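Long-range contact in VMB-1 (Vibrio alginolyticus, PDB 6JV4), which probably hydrolyses the amide bond of beta-lactam antibiotics with the help of two zinc ions, yielding substituted beta-amino acids, as a subclass B1 metallo-beta-lactamase: residues I44-W56 with L73-A87. Numbering follows the deposited sequence.
Sequences INGTEAHMIDTPW and LTIKSAVVTHFHEDA. With ZN (zinc ion), chain E; ZN (zinc ion), chain F.
The indole of Trp56 lies against Asp86, whose CB sits over one face, 3.6 Å from the centroid of the five-membered ring, a CH-pi contact. With chi1 at 59°, CG of Asp86 stands between its backbone N and carbonyl carbon, and Asp86 OD2 binds the zinc ion shared with Cys163 and His205, at 2.1 Å. Aspartate suits the place because its one methylene can rest on the broad indole face while the carboxylate beyond it binds metal. His82 and His84, with His144, hold the other zinc ion.

Asp53 ties the end of its strand to Thr81, the residue just before His82. Its OD1 accepts two bonds from Thr81, one from OG1 (2.7 Å), on the syn side, 20° out of the carboxylate plane, and one from the backbone N. Threonine fits because its hydroxyl joins this grip while its methyl CG2 packs on Ile52 CG2. The CB of Ala87 lies 3.4 Å from Asp53 OD2, an alanine having nothing beyond CB to crowd the carboxylate, and Ala87 O takes the N-H of Thr54 from above its carbonyl plane.

Farther back, 48-52 and 74-79 run as parallel strands. Met51 CB meets Ala78 CB at 3.7 Å, and the extended Met51 chain brings CG and CE to Ile75 CD1. On the other face, Ile52 CG1 and Val79 CG1 lie side by side; there too, Ser77 OG and His50 ND1 share a hydrogen bond of 2.8 Å at the ring edge, in plane, either atom possibly donating. At the outer end, Lys76 CG lies on the Glu48 chain, and the bend at chi2 (-64°) turns the rest of the lysine along it; their salt bridge is long.

Strands 48-52 and 74-79, with the intervening helix 58-70, make a beta-alpha-beta unit; the helix packs on Ala49, Met51 and Leu73, and strands 36-45 and 100-104 flank the two strands in the mixed sheet.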
ATOM      1  N   ILE A  44      -0.542   5.164 -13.869  1.00 13.31           N
ATOM      2  CA  ILE A  44      -0.262   5.163 -15.335  1.00 14.99           C
ATOM      3  C   ILE A  44       0.589   6.395 -15.627  1.00 14.49           C
ATOM      4  O   ILE A  44       0.188   7.508 -15.213  1.00 16.85           O
ATOM      5  CB  ILE A  44      -1.562   5.165 -16.144  1.00 16.13           C
ATOM      6  CG1 ILE A  44      -2.414   3.935 -15.844  1.00 19.16           C
ATOM      7  CG2 ILE A  44      -1.280   5.293 -17.653  1.00 17.61           C
ATOM      8  CD1 ILE A  44      -3.824   4.077 -16.291  1.00 21.71           C
ATOM      9  N   ASN A  45       1.700   6.166 -16.328  1.00 15.66           N
ATOM     10  CA  ASN A  45       2.690   7.175 -16.756  1.00 15.71           C
ATOM     11  C   ASN A  45       2.976   6.933 -18.249  1.00 16.33           C
ATOM     12  O   ASN A  45       3.783   6.054 -18.574  1.00 17.93           O
ATOM     13  CB  ASN A  45       3.951   7.115 -15.889  1.00 18.56           C
ATOM     14  CG  ASN A  45       4.952   8.203 -16.196  1.00 20.57           C
ATOM     15  OD1 ASN A  45       4.540   9.319 -16.437  1.00 23.38           O
ATOM     16  ND2 ASN A  45       6.243   7.909 -16.169  1.00 19.62           N
ATOM     17  N   GLY A  46       2.281   7.687 -19.108  1.00 21.47           N
ATOM     18  CA  GLY A  46       2.297   7.509 -20.573  1.00 20.71           C
ATOM     19  C   GLY A  46       1.753   6.149 -20.911  1.00 20.50           C
ATOM     20  O   GLY A  46       0.551   5.929 -20.629  1.00 24.35           O
ATOM     21  N   THR A  47       2.573   5.258 -21.460  1.00 19.98           N
ATOM     22  CA  THR A  47       2.133   3.886 -21.817  1.00 23.76           C
ATOM     23  C   THR A  47       2.614   2.884 -20.770  1.00 23.01           C
ATOM     24  O   THR A  47       2.454   1.693 -21.028  1.00 23.58           O
ATOM     25  CB  THR A  47       2.589   3.454 -23.213  1.00 25.17           C
ATOM     26  OG1 THR A  47       4.008   3.528 -23.237  1.00 26.00           O
ATOM     27  CG2 THR A  47       1.954   4.315 -24.280  1.00 30.56           C
ATOM     28  N   GLU A  48       3.222   3.353 -19.678  1.00 18.99           N
ATOM     29  CA  GLU A  48       3.735   2.434 -18.639  1.00 19.33           C
ATOM     30  C   GLU A  48       2.770   2.468 -17.449  1.00 17.54           C
ATOM     31  O   GLU A  48       2.233   3.521 -17.114  1.00 19.90           O
ATOM     32  CB  GLU A  48       5.153   2.811 -18.241  1.00 21.10           C
ATOM     33  CG  GLU A  48       6.107   2.808 -19.429  1.00 25.15           C
ATOM     34  CD  GLU A  48       7.519   3.210 -19.054  1.00 27.17           C
ATOM     35  OE1 GLU A  48       7.690   4.018 -18.116  1.00 27.56           O
ATOM     36  OE2 GLU A  48       8.441   2.729 -19.734  1.00 33.22           O
ATOM     37  N   ALA A  49       2.548   1.313 -16.854  1.00 14.89           N
ATOM     38  CA  ALA A  49       1.725   1.207 -15.638  1.00 13.76           C
ATOM     39  C   ALA A  49       2.584   0.638 -14.525  1.00 13.82           C
ATOM     40  O   ALA A  49       3.541  -0.135 -14.775  1.00 13.67           O
ATOM     41  CB  ALA A  49       0.540   0.300 -15.859  1.00 13.32           C
ATOM     42  N   HIS A  50       2.157   0.951 -13.303  1.00 12.54           N
ATOM     43  CA  HIS A  50       2.903   0.577 -12.095  1.00 12.39           C
ATOM     44  C   HIS A  50       1.912   0.181 -11.021  1.00 10.98           C
ATOM     45  O   HIS A  50       0.864   0.832 -10.924  1.00 11.85           O
ATOM     46  CB  HIS A  50       3.749   1.749 -11.651  1.00 13.16           C
ATOM     47  CG  HIS A  50       4.676   2.258 -12.699  1.00 13.81           C
ATOM     48  ND1 HIS A  50       5.980   1.833 -12.767  1.00 14.46           N
ATOM     49  CD2 HIS A  50       4.515   3.181 -13.674  1.00 15.50           C
ATOM     50  CE1 HIS A  50       6.590   2.490 -13.755  1.00 16.15           C
ATOM     51  NE2 HIS A  50       5.723   3.316 -14.307  1.00 15.16           N
ATOM     52  N   MET A  51       2.206  -0.870 -10.283  1.00 10.54           N
ATOM     53  CA  MET A  51       1.350  -1.280  -9.140  1.00 11.15           C
ATOM     54  C   MET A  51       1.908  -0.727  -7.841  1.00 10.02           C
ATOM     55  O   MET A  51       3.148  -0.790  -7.619  1.00 10.05           O
ATOM     56  CB  MET A  51       1.262  -2.804  -9.012  1.00 12.48           C
ATOM     57  CG  MET A  51       0.578  -3.438 -10.120  1.00 15.04           C
ATOM     58  SD  MET A  51       0.447  -5.229  -9.694  1.00 17.85           S
ATOM     59  CE  MET A  51       0.180  -5.822 -11.357  1.00 19.28           C
ATOM     60  N   ILE A  52       1.015  -0.306  -6.954  1.00  9.55           N
ATOM     61  CA  ILE A  52       1.303  -0.028  -5.539  1.00  9.25           C
ATOM     62  C   ILE A  52       0.520  -1.084  -4.753  1.00  8.98           C
ATOM     63  O   ILE A  52      -0.707  -0.995  -4.767  1.00  8.10           O
ATOM     64  CB  ILE A  52       0.944   1.422  -5.165  1.00  9.44           C
ATOM     65  CG1 ILE A  52       1.764   2.423  -6.002  1.00 10.28           C
ATOM     66  CG2 ILE A  52       1.139   1.618  -3.674  1.00 10.06           C
ATOM     67  CD1 ILE A  52       1.326   3.836  -5.775  1.00 11.41           C
ATOM     68  N   ASP A  53       1.242  -2.067  -4.225  1.00  8.63           N
ATOM     69  CA  ASP A  53       0.714  -3.314  -3.626  1.00  9.33           C
ATOM     70  C   ASP A  53       0.169  -4.214  -4.751  1.00 10.26           C
ATOM     71  O   ASP A  53      -0.306  -3.730  -5.784  1.00 10.63           O
ATOM     72  CB  ASP A  53      -0.273  -3.073  -2.493  1.00  8.95           C
ATOM     73  CG  ASP A  53       0.340  -2.523  -1.205  1.00  9.66           C
ATOM     74  OD1 ASP A  53       1.613  -2.314  -1.148  1.00  9.93           O
ATOM     75  OD2 ASP A  53      -0.439  -2.450  -0.202  1.00 11.06           O
ATOM     76  N   THR A  54       0.239  -5.512  -4.504  1.00 11.03           N
ATOM     77  CA  THR A  54      -0.468  -6.510  -5.326  1.00 12.29           C
ATOM     78  C   THR A  54      -1.858  -6.731  -4.740  1.00 12.34           C
ATOM     79  O   THR A  54      -2.073  -6.644  -3.515  1.00 12.73           O
ATOM     80  CB  THR A  54       0.371  -7.791  -5.453  1.00 12.51           C
ATOM     81  OG1 THR A  54       0.664  -8.334  -4.161  1.00 14.33           O
ATOM     82  CG2 THR A  54       1.670  -7.582  -6.193  1.00 13.97           C
ATOM     83  N   PRO A  55      -2.827  -7.086  -5.604  1.00 11.92           N
ATOM     84  CA  PRO A  55      -4.090  -7.636  -5.142  1.00 12.14           C
ATOM     85  C   PRO A  55      -3.859  -8.842  -4.214  1.00 12.70           C
ATOM     86  O   PRO A  55      -2.820  -9.495  -4.284  1.00 12.19           O
ATOM     87  CB  PRO A  55      -4.767  -8.080  -6.443  1.00 13.18           C
ATOM     88  CG  PRO A  55      -4.239  -7.083  -7.432  1.00 12.97           C
ATOM     89  CD  PRO A  55      -2.768  -6.986  -7.085  1.00 12.57           C
ATOM     90  N   TRP A  56      -4.807  -9.066  -3.317  1.00 11.77           N
ATOM     91  CA  TRP A  56      -4.637 -10.050  -2.207  1.00 12.61           C
ATOM     92  C   TRP A  56      -4.698 -11.505  -2.682  1.00 15.76           C
ATOM     93  O   TRP A  56      -4.218 -12.371  -1.957  1.00 20.90           O
ATOM     94  CB  TRP A  56      -5.683  -9.731  -1.155  1.00 13.02           C
ATOM     95  CG  TRP A  56      -5.313 -10.087   0.235  1.00 12.24           C
ATOM     96  CD1 TRP A  56      -4.296 -10.858   0.705  1.00 12.04           C
ATOM     97  CD2 TRP A  56      -6.030  -9.614   1.381  1.00 12.39           C
ATOM     98  NE1 TRP A  56      -4.325 -10.878   2.076  1.00 13.71           N
ATOM     99  CE2 TRP A  56      -5.379 -10.130   2.506  1.00 11.61           C
ATOM    100  CE3 TRP A  56      -7.155  -8.809   1.528  1.00 13.09           C
ATOM    101  CZ2 TRP A  56      -5.819  -9.851   3.793  1.00 13.28           C
ATOM    102  CZ3 TRP A  56      -7.599  -8.552   2.809  1.00 13.51           C
ATOM    103  CH2 TRP A  56      -6.909  -9.041   3.902  1.00 13.40           C
ATOM    104  N   LEU A  73      -1.221  -0.870 -22.207  1.00 22.40           N
ATOM    105  CA  LEU A  73      -0.129  -0.439 -21.300  1.00 20.47           C
ATOM    106  C   LEU A  73       0.840  -1.589 -21.026  1.00 21.11           C
ATOM    107  O   LEU A  73       0.438  -2.745 -21.117  1.00 22.63           O
ATOM    108  CB  LEU A  73      -0.781   0.048 -20.006  1.00 18.93           C
ATOM    109  CG  LEU A  73      -1.793   1.181 -20.141  1.00 19.33           C
ATOM    110  CD1 LEU A  73      -2.496   1.433 -18.815  1.00 20.67           C
ATOM    111  CD2 LEU A  73      -1.136   2.468 -20.657  1.00 20.93           C
ATOM    112  N   THR A  74       2.094  -1.253 -20.734  1.00 19.94           N
ATOM    113  CA  THR A  74       3.156  -2.167 -20.260  1.00 21.09           C
ATOM    114  C   THR A  74       3.237  -2.064 -18.725  1.00 22.06           C
ATOM    115  O   THR A  74       3.467  -0.949 -18.210  1.00 20.04           O
ATOM    116  CB  THR A  74       4.518  -1.815 -20.848  1.00 23.01           C
ATOM    117  OG1 THR A  74       4.325  -1.952 -22.251  1.00 28.72           O
ATOM    118  CG2 THR A  74       5.628  -2.751 -20.438  1.00 27.52           C
ATOM    119  N   ILE A  75       3.126  -3.190 -18.038  1.00 21.07           N
ATOM    120  CA  ILE A  75       3.328  -3.205 -16.566  1.00 20.65           C
ATOM    121  C   ILE A  75       4.839  -3.210 -16.312  1.00 20.05           C
ATOM    122  O   ILE A  75       5.497  -4.243 -16.544  1.00 20.73           O
ATOM    123  CB  ILE A  75       2.522  -4.358 -15.935  1.00 23.25           C
ATOM    124  CG1 ILE A  75       2.898  -4.519 -14.457  1.00 24.10           C
ATOM    125  CG2 ILE A  75       2.682  -5.677 -16.704  1.00 27.64           C
ATOM    126  CD1 ILE A  75       2.462  -3.385 -13.595  1.00 26.56           C
ATOM    127  N   LYS A  76       5.368  -2.081 -15.858  1.00 18.01           N
ATOM    128  CA  LYS A  76       6.815  -1.784 -15.724  1.00 18.65           C
ATOM    129  C   LYS A  76       7.340  -2.199 -14.353  1.00 18.25           C
ATOM    130  O   LYS A  76       8.469  -2.733 -14.251  1.00 17.03           O
ATOM    131  CB  LYS A  76       7.120  -0.292 -15.911  1.00 23.94           C
ATOM    132  CG  LYS A  76       7.368   0.099 -17.357  1.00 30.89           C
ATOM    133  CD  LYS A  76       8.605  -0.571 -17.944  1.00 36.20           C
ATOM    134  CE  LYS A  76       8.789  -0.274 -19.415  1.00 41.26           C
ATOM    135  NZ  LYS A  76      10.027  -0.903 -19.933  1.00 45.38           N
ATOM    136  N   SER A  77       6.612  -1.882 -13.296  1.00 15.18           N
ATOM    137  CA  SER A  77       7.170  -2.174 -11.962  1.00 13.32           C
ATOM    138  C   SER A  77       6.050  -2.157 -10.940  1.00 13.42           C
ATOM    139  O   SER A  77       4.981  -1.688 -11.246  1.00 12.33           O
ATOM    140  CB  SER A  77       8.259  -1.205 -11.598  1.00 13.42           C
ATOM    141  OG  SER A  77       7.716   0.093 -11.325  1.00 13.80           O
ATOM    142  N   ALA A  78       6.345  -2.693  -9.763  1.00 11.49           N
ATOM    143  CA  ALA A  78       5.444  -2.638  -8.604  1.00 10.32           C
ATOM    144  C   ALA A  78       6.281  -2.260  -7.397  1.00  9.63           C
ATOM    145  O   ALA A  78       7.463  -2.686  -7.294  1.00  9.95           O
ATOM    146  CB  ALA A  78       4.769  -3.955  -8.397  1.00 10.20           C
ATOM    147  N   VAL A  79       5.668  -1.551  -6.455  1.00  9.79           N
ATOM    148  CA  VAL A  79       6.257  -1.312  -5.125  1.00  9.54           C
ATOM    149  C   VAL A  79       5.318  -1.935  -4.095  1.00  8.64           C
ATOM    150  O   VAL A  79       4.072  -1.874  -4.271  1.00  9.92           O
ATOM    151  CB  VAL A  79       6.499   0.178  -4.824  1.00  9.65           C
ATOM    152  CG1 VAL A  79       5.213   0.997  -4.830  1.00 10.24           C
ATOM    153  CG2 VAL A  79       7.252   0.370  -3.516  1.00 10.79           C
ATOM    154  N   VAL A  80       5.876  -2.597  -3.099  1.00  8.95           N
ATOM    155  CA  VAL A  80       5.066  -3.224  -2.020  1.00  9.07           C
ATOM    156  C   VAL A  80       5.284  -2.422  -0.748  1.00  8.47           C
ATOM    157  O   VAL A  80       6.437  -2.004  -0.486  1.00  9.45           O
ATOM    158  CB  VAL A  80       5.383  -4.723  -1.836  1.00 10.52           C
ATOM    159  CG1 VAL A  80       5.189  -5.472  -3.144  1.00 11.15           C
ATOM    160  CG2 VAL A  80       6.745  -4.976  -1.268  1.00 12.88           C
ATOM    161  N   THR A  81       4.215  -2.132  -0.026  1.00  8.25           N
ATOM    162  CA  THR A  81       4.271  -1.117   1.047  1.00  8.16           C
ATOM    163  C   THR A  81       4.516  -1.754   2.402  1.00  7.99           C
ATOM    164  O   THR A  81       4.775  -0.964   3.344  1.00  7.84           O
ATOM    165  CB  THR A  81       3.084  -0.164   0.977  1.00  8.26           C
ATOM    166  OG1 THR A  81       1.859  -0.870   1.139  1.00  8.56           O
ATOM    167  CG2 THR A  81       3.136   0.623  -0.320  1.00  8.90           C
ATOM    168  N   HIS A  82       4.367  -3.071   2.540  1.00  7.46           N
ATOM    169  CA  HIS A  82       4.885  -3.773   3.734  1.00  8.23           C
ATOM    170  C   HIS A  82       4.949  -5.267   3.470  1.00  7.81           C
ATOM    171  O   HIS A  82       4.581  -5.669   2.380  1.00  8.91           O
ATOM    172  CB  HIS A  82       4.153  -3.443   5.020  1.00  7.95           C
ATOM    173  CG  HIS A  82       2.792  -3.992   5.198  1.00  8.08           C
ATOM    174  ND1 HIS A  82       1.728  -3.519   4.488  1.00  9.44           N
ATOM    175  CD2 HIS A  82       2.302  -4.905   6.075  1.00  8.41           C
ATOM    176  CE1 HIS A  82       0.617  -4.113   4.918  1.00  8.92           C
ATOM    177  NE2 HIS A  82       0.959  -5.012   5.856  1.00  8.76           N
ATOM    178  N   PHE A  83       5.559  -6.009   4.389  1.00  8.80           N
ATOM    179  CA  PHE A  83       5.942  -7.414   4.099  1.00  8.97           C
ATOM    180  C   PHE A  83       4.744  -8.362   4.172  1.00 10.42           C
ATOM    181  O   PHE A  83       4.914  -9.518   3.722  1.00 10.96           O
ATOM    182  CB  PHE A  83       7.067  -7.879   5.025  1.00  8.77           C
ATOM    183  CG  PHE A  83       6.655  -8.256   6.415  1.00  8.27           C
ATOM    184  CD1 PHE A  83       6.413  -7.283   7.361  1.00  8.40           C
ATOM    185  CD2 PHE A  83       6.527  -9.599   6.786  1.00  8.77           C
ATOM    186  CE1 PHE A  83       6.075  -7.619   8.667  1.00  9.29           C
ATOM    187  CE2 PHE A  83       6.176  -9.918   8.087  1.00  8.81           C
ATOM    188  CZ  PHE A  83       6.005  -8.945   9.028  1.00  8.47           C
ATOM    189  N   HIS A  84       3.601  -7.957   4.735  1.00 10.11           N
ATOM    190  CA  HIS A  84       2.418  -8.852   4.850  1.00 10.77           C
ATOM    191  C   HIS A  84       1.892  -9.217   3.444  1.00 11.63           C
ATOM    192  O   HIS A  84       2.058  -8.458   2.470  1.00 10.36           O
ATOM    193  CB  HIS A  84       1.325  -8.249   5.730  1.00 10.06           C
ATOM    194  CG  HIS A  84       1.641  -8.158   7.176  1.00  9.63           C
ATOM    195  ND1 HIS A  84       0.959  -7.308   8.012  1.00  9.34           N
ATOM    196  CD2 HIS A  84       2.548  -8.785   7.947  1.00  9.80           C
ATOM    197  CE1 HIS A  84       1.406  -7.437   9.245  1.00  9.70           C
ATOM    198  NE2 HIS A  84       2.390  -8.353   9.236  1.00  8.81           N
ATOM    199  N   GLU A  85       1.101 -10.300   3.354  1.00 13.55           N
ATOM    200  CA  GLU A  85       0.578 -10.862   2.086  1.00 15.54           C
ATOM    201  C   GLU A  85      -0.422  -9.923   1.402  1.00 15.00           C
ATOM    202  O   GLU A  85      -0.484  -9.954   0.184  1.00 15.53           O
ATOM    203  CB  GLU A  85      -0.114 -12.201   2.375  1.00 19.00           C
ATOM    204  CG  GLU A  85      -0.581 -12.927   1.133  1.00 25.11           C
ATOM    205  CD  GLU A  85      -1.601 -14.022   1.421  1.00 31.50           C
ATOM    206  OE1 GLU A  85      -1.782 -14.384   2.618  1.00 36.09           O
ATOM    207  OE2 GLU A  85      -2.195 -14.510   0.460  1.00 35.71           O
ATOM    208  N   ASP A  86      -1.168  -9.084   2.120  1.00 15.07           N
ATOM    209  CA  ASP A  86      -2.094  -8.153   1.426  1.00 15.15           C
ATOM    210  C   ASP A  86      -1.345  -7.089   0.599  1.00 16.16           C
ATOM    211  O   ASP A  86      -1.964  -6.438  -0.268  1.00 17.65           O
ATOM    212  CB  ASP A  86      -3.089  -7.504   2.391  1.00 17.33           C
ATOM    213  CG  ASP A  86      -2.506  -6.703   3.518  1.00 18.31           C
ATOM    214  OD1 ASP A  86      -1.297  -6.881   3.853  1.00 19.12           O
ATOM    215  OD2 ASP A  86      -3.284  -5.917   4.104  1.00 20.23           O
ATOM    216  N   ALA A  87      -0.076  -6.813   0.925  1.00 13.98           N
ATOM    217  CA  ALA A  87       0.718  -5.809   0.206  1.00 13.80           C
ATOM    218  C   ALA A  87       1.665  -6.494  -0.770  1.00 15.57           C
ATOM    219  O   ALA A  87       1.852  -5.925  -1.844  1.00 13.11           O
ATOM    220  CB  ALA A  87       1.451  -4.933   1.183  1.00 13.78           C
TER
HETATM  221 ZN    ZN E 301      -0.246  -5.843   7.398  1.00 10.96          ZN
HETATM  222 ZN    ZN F 302      -3.522  -5.036   5.964  1.00 21.21          ZN
HETATM  223  O   HOH W   1      -0.925  -8.766  -2.031  1.00 22.15           O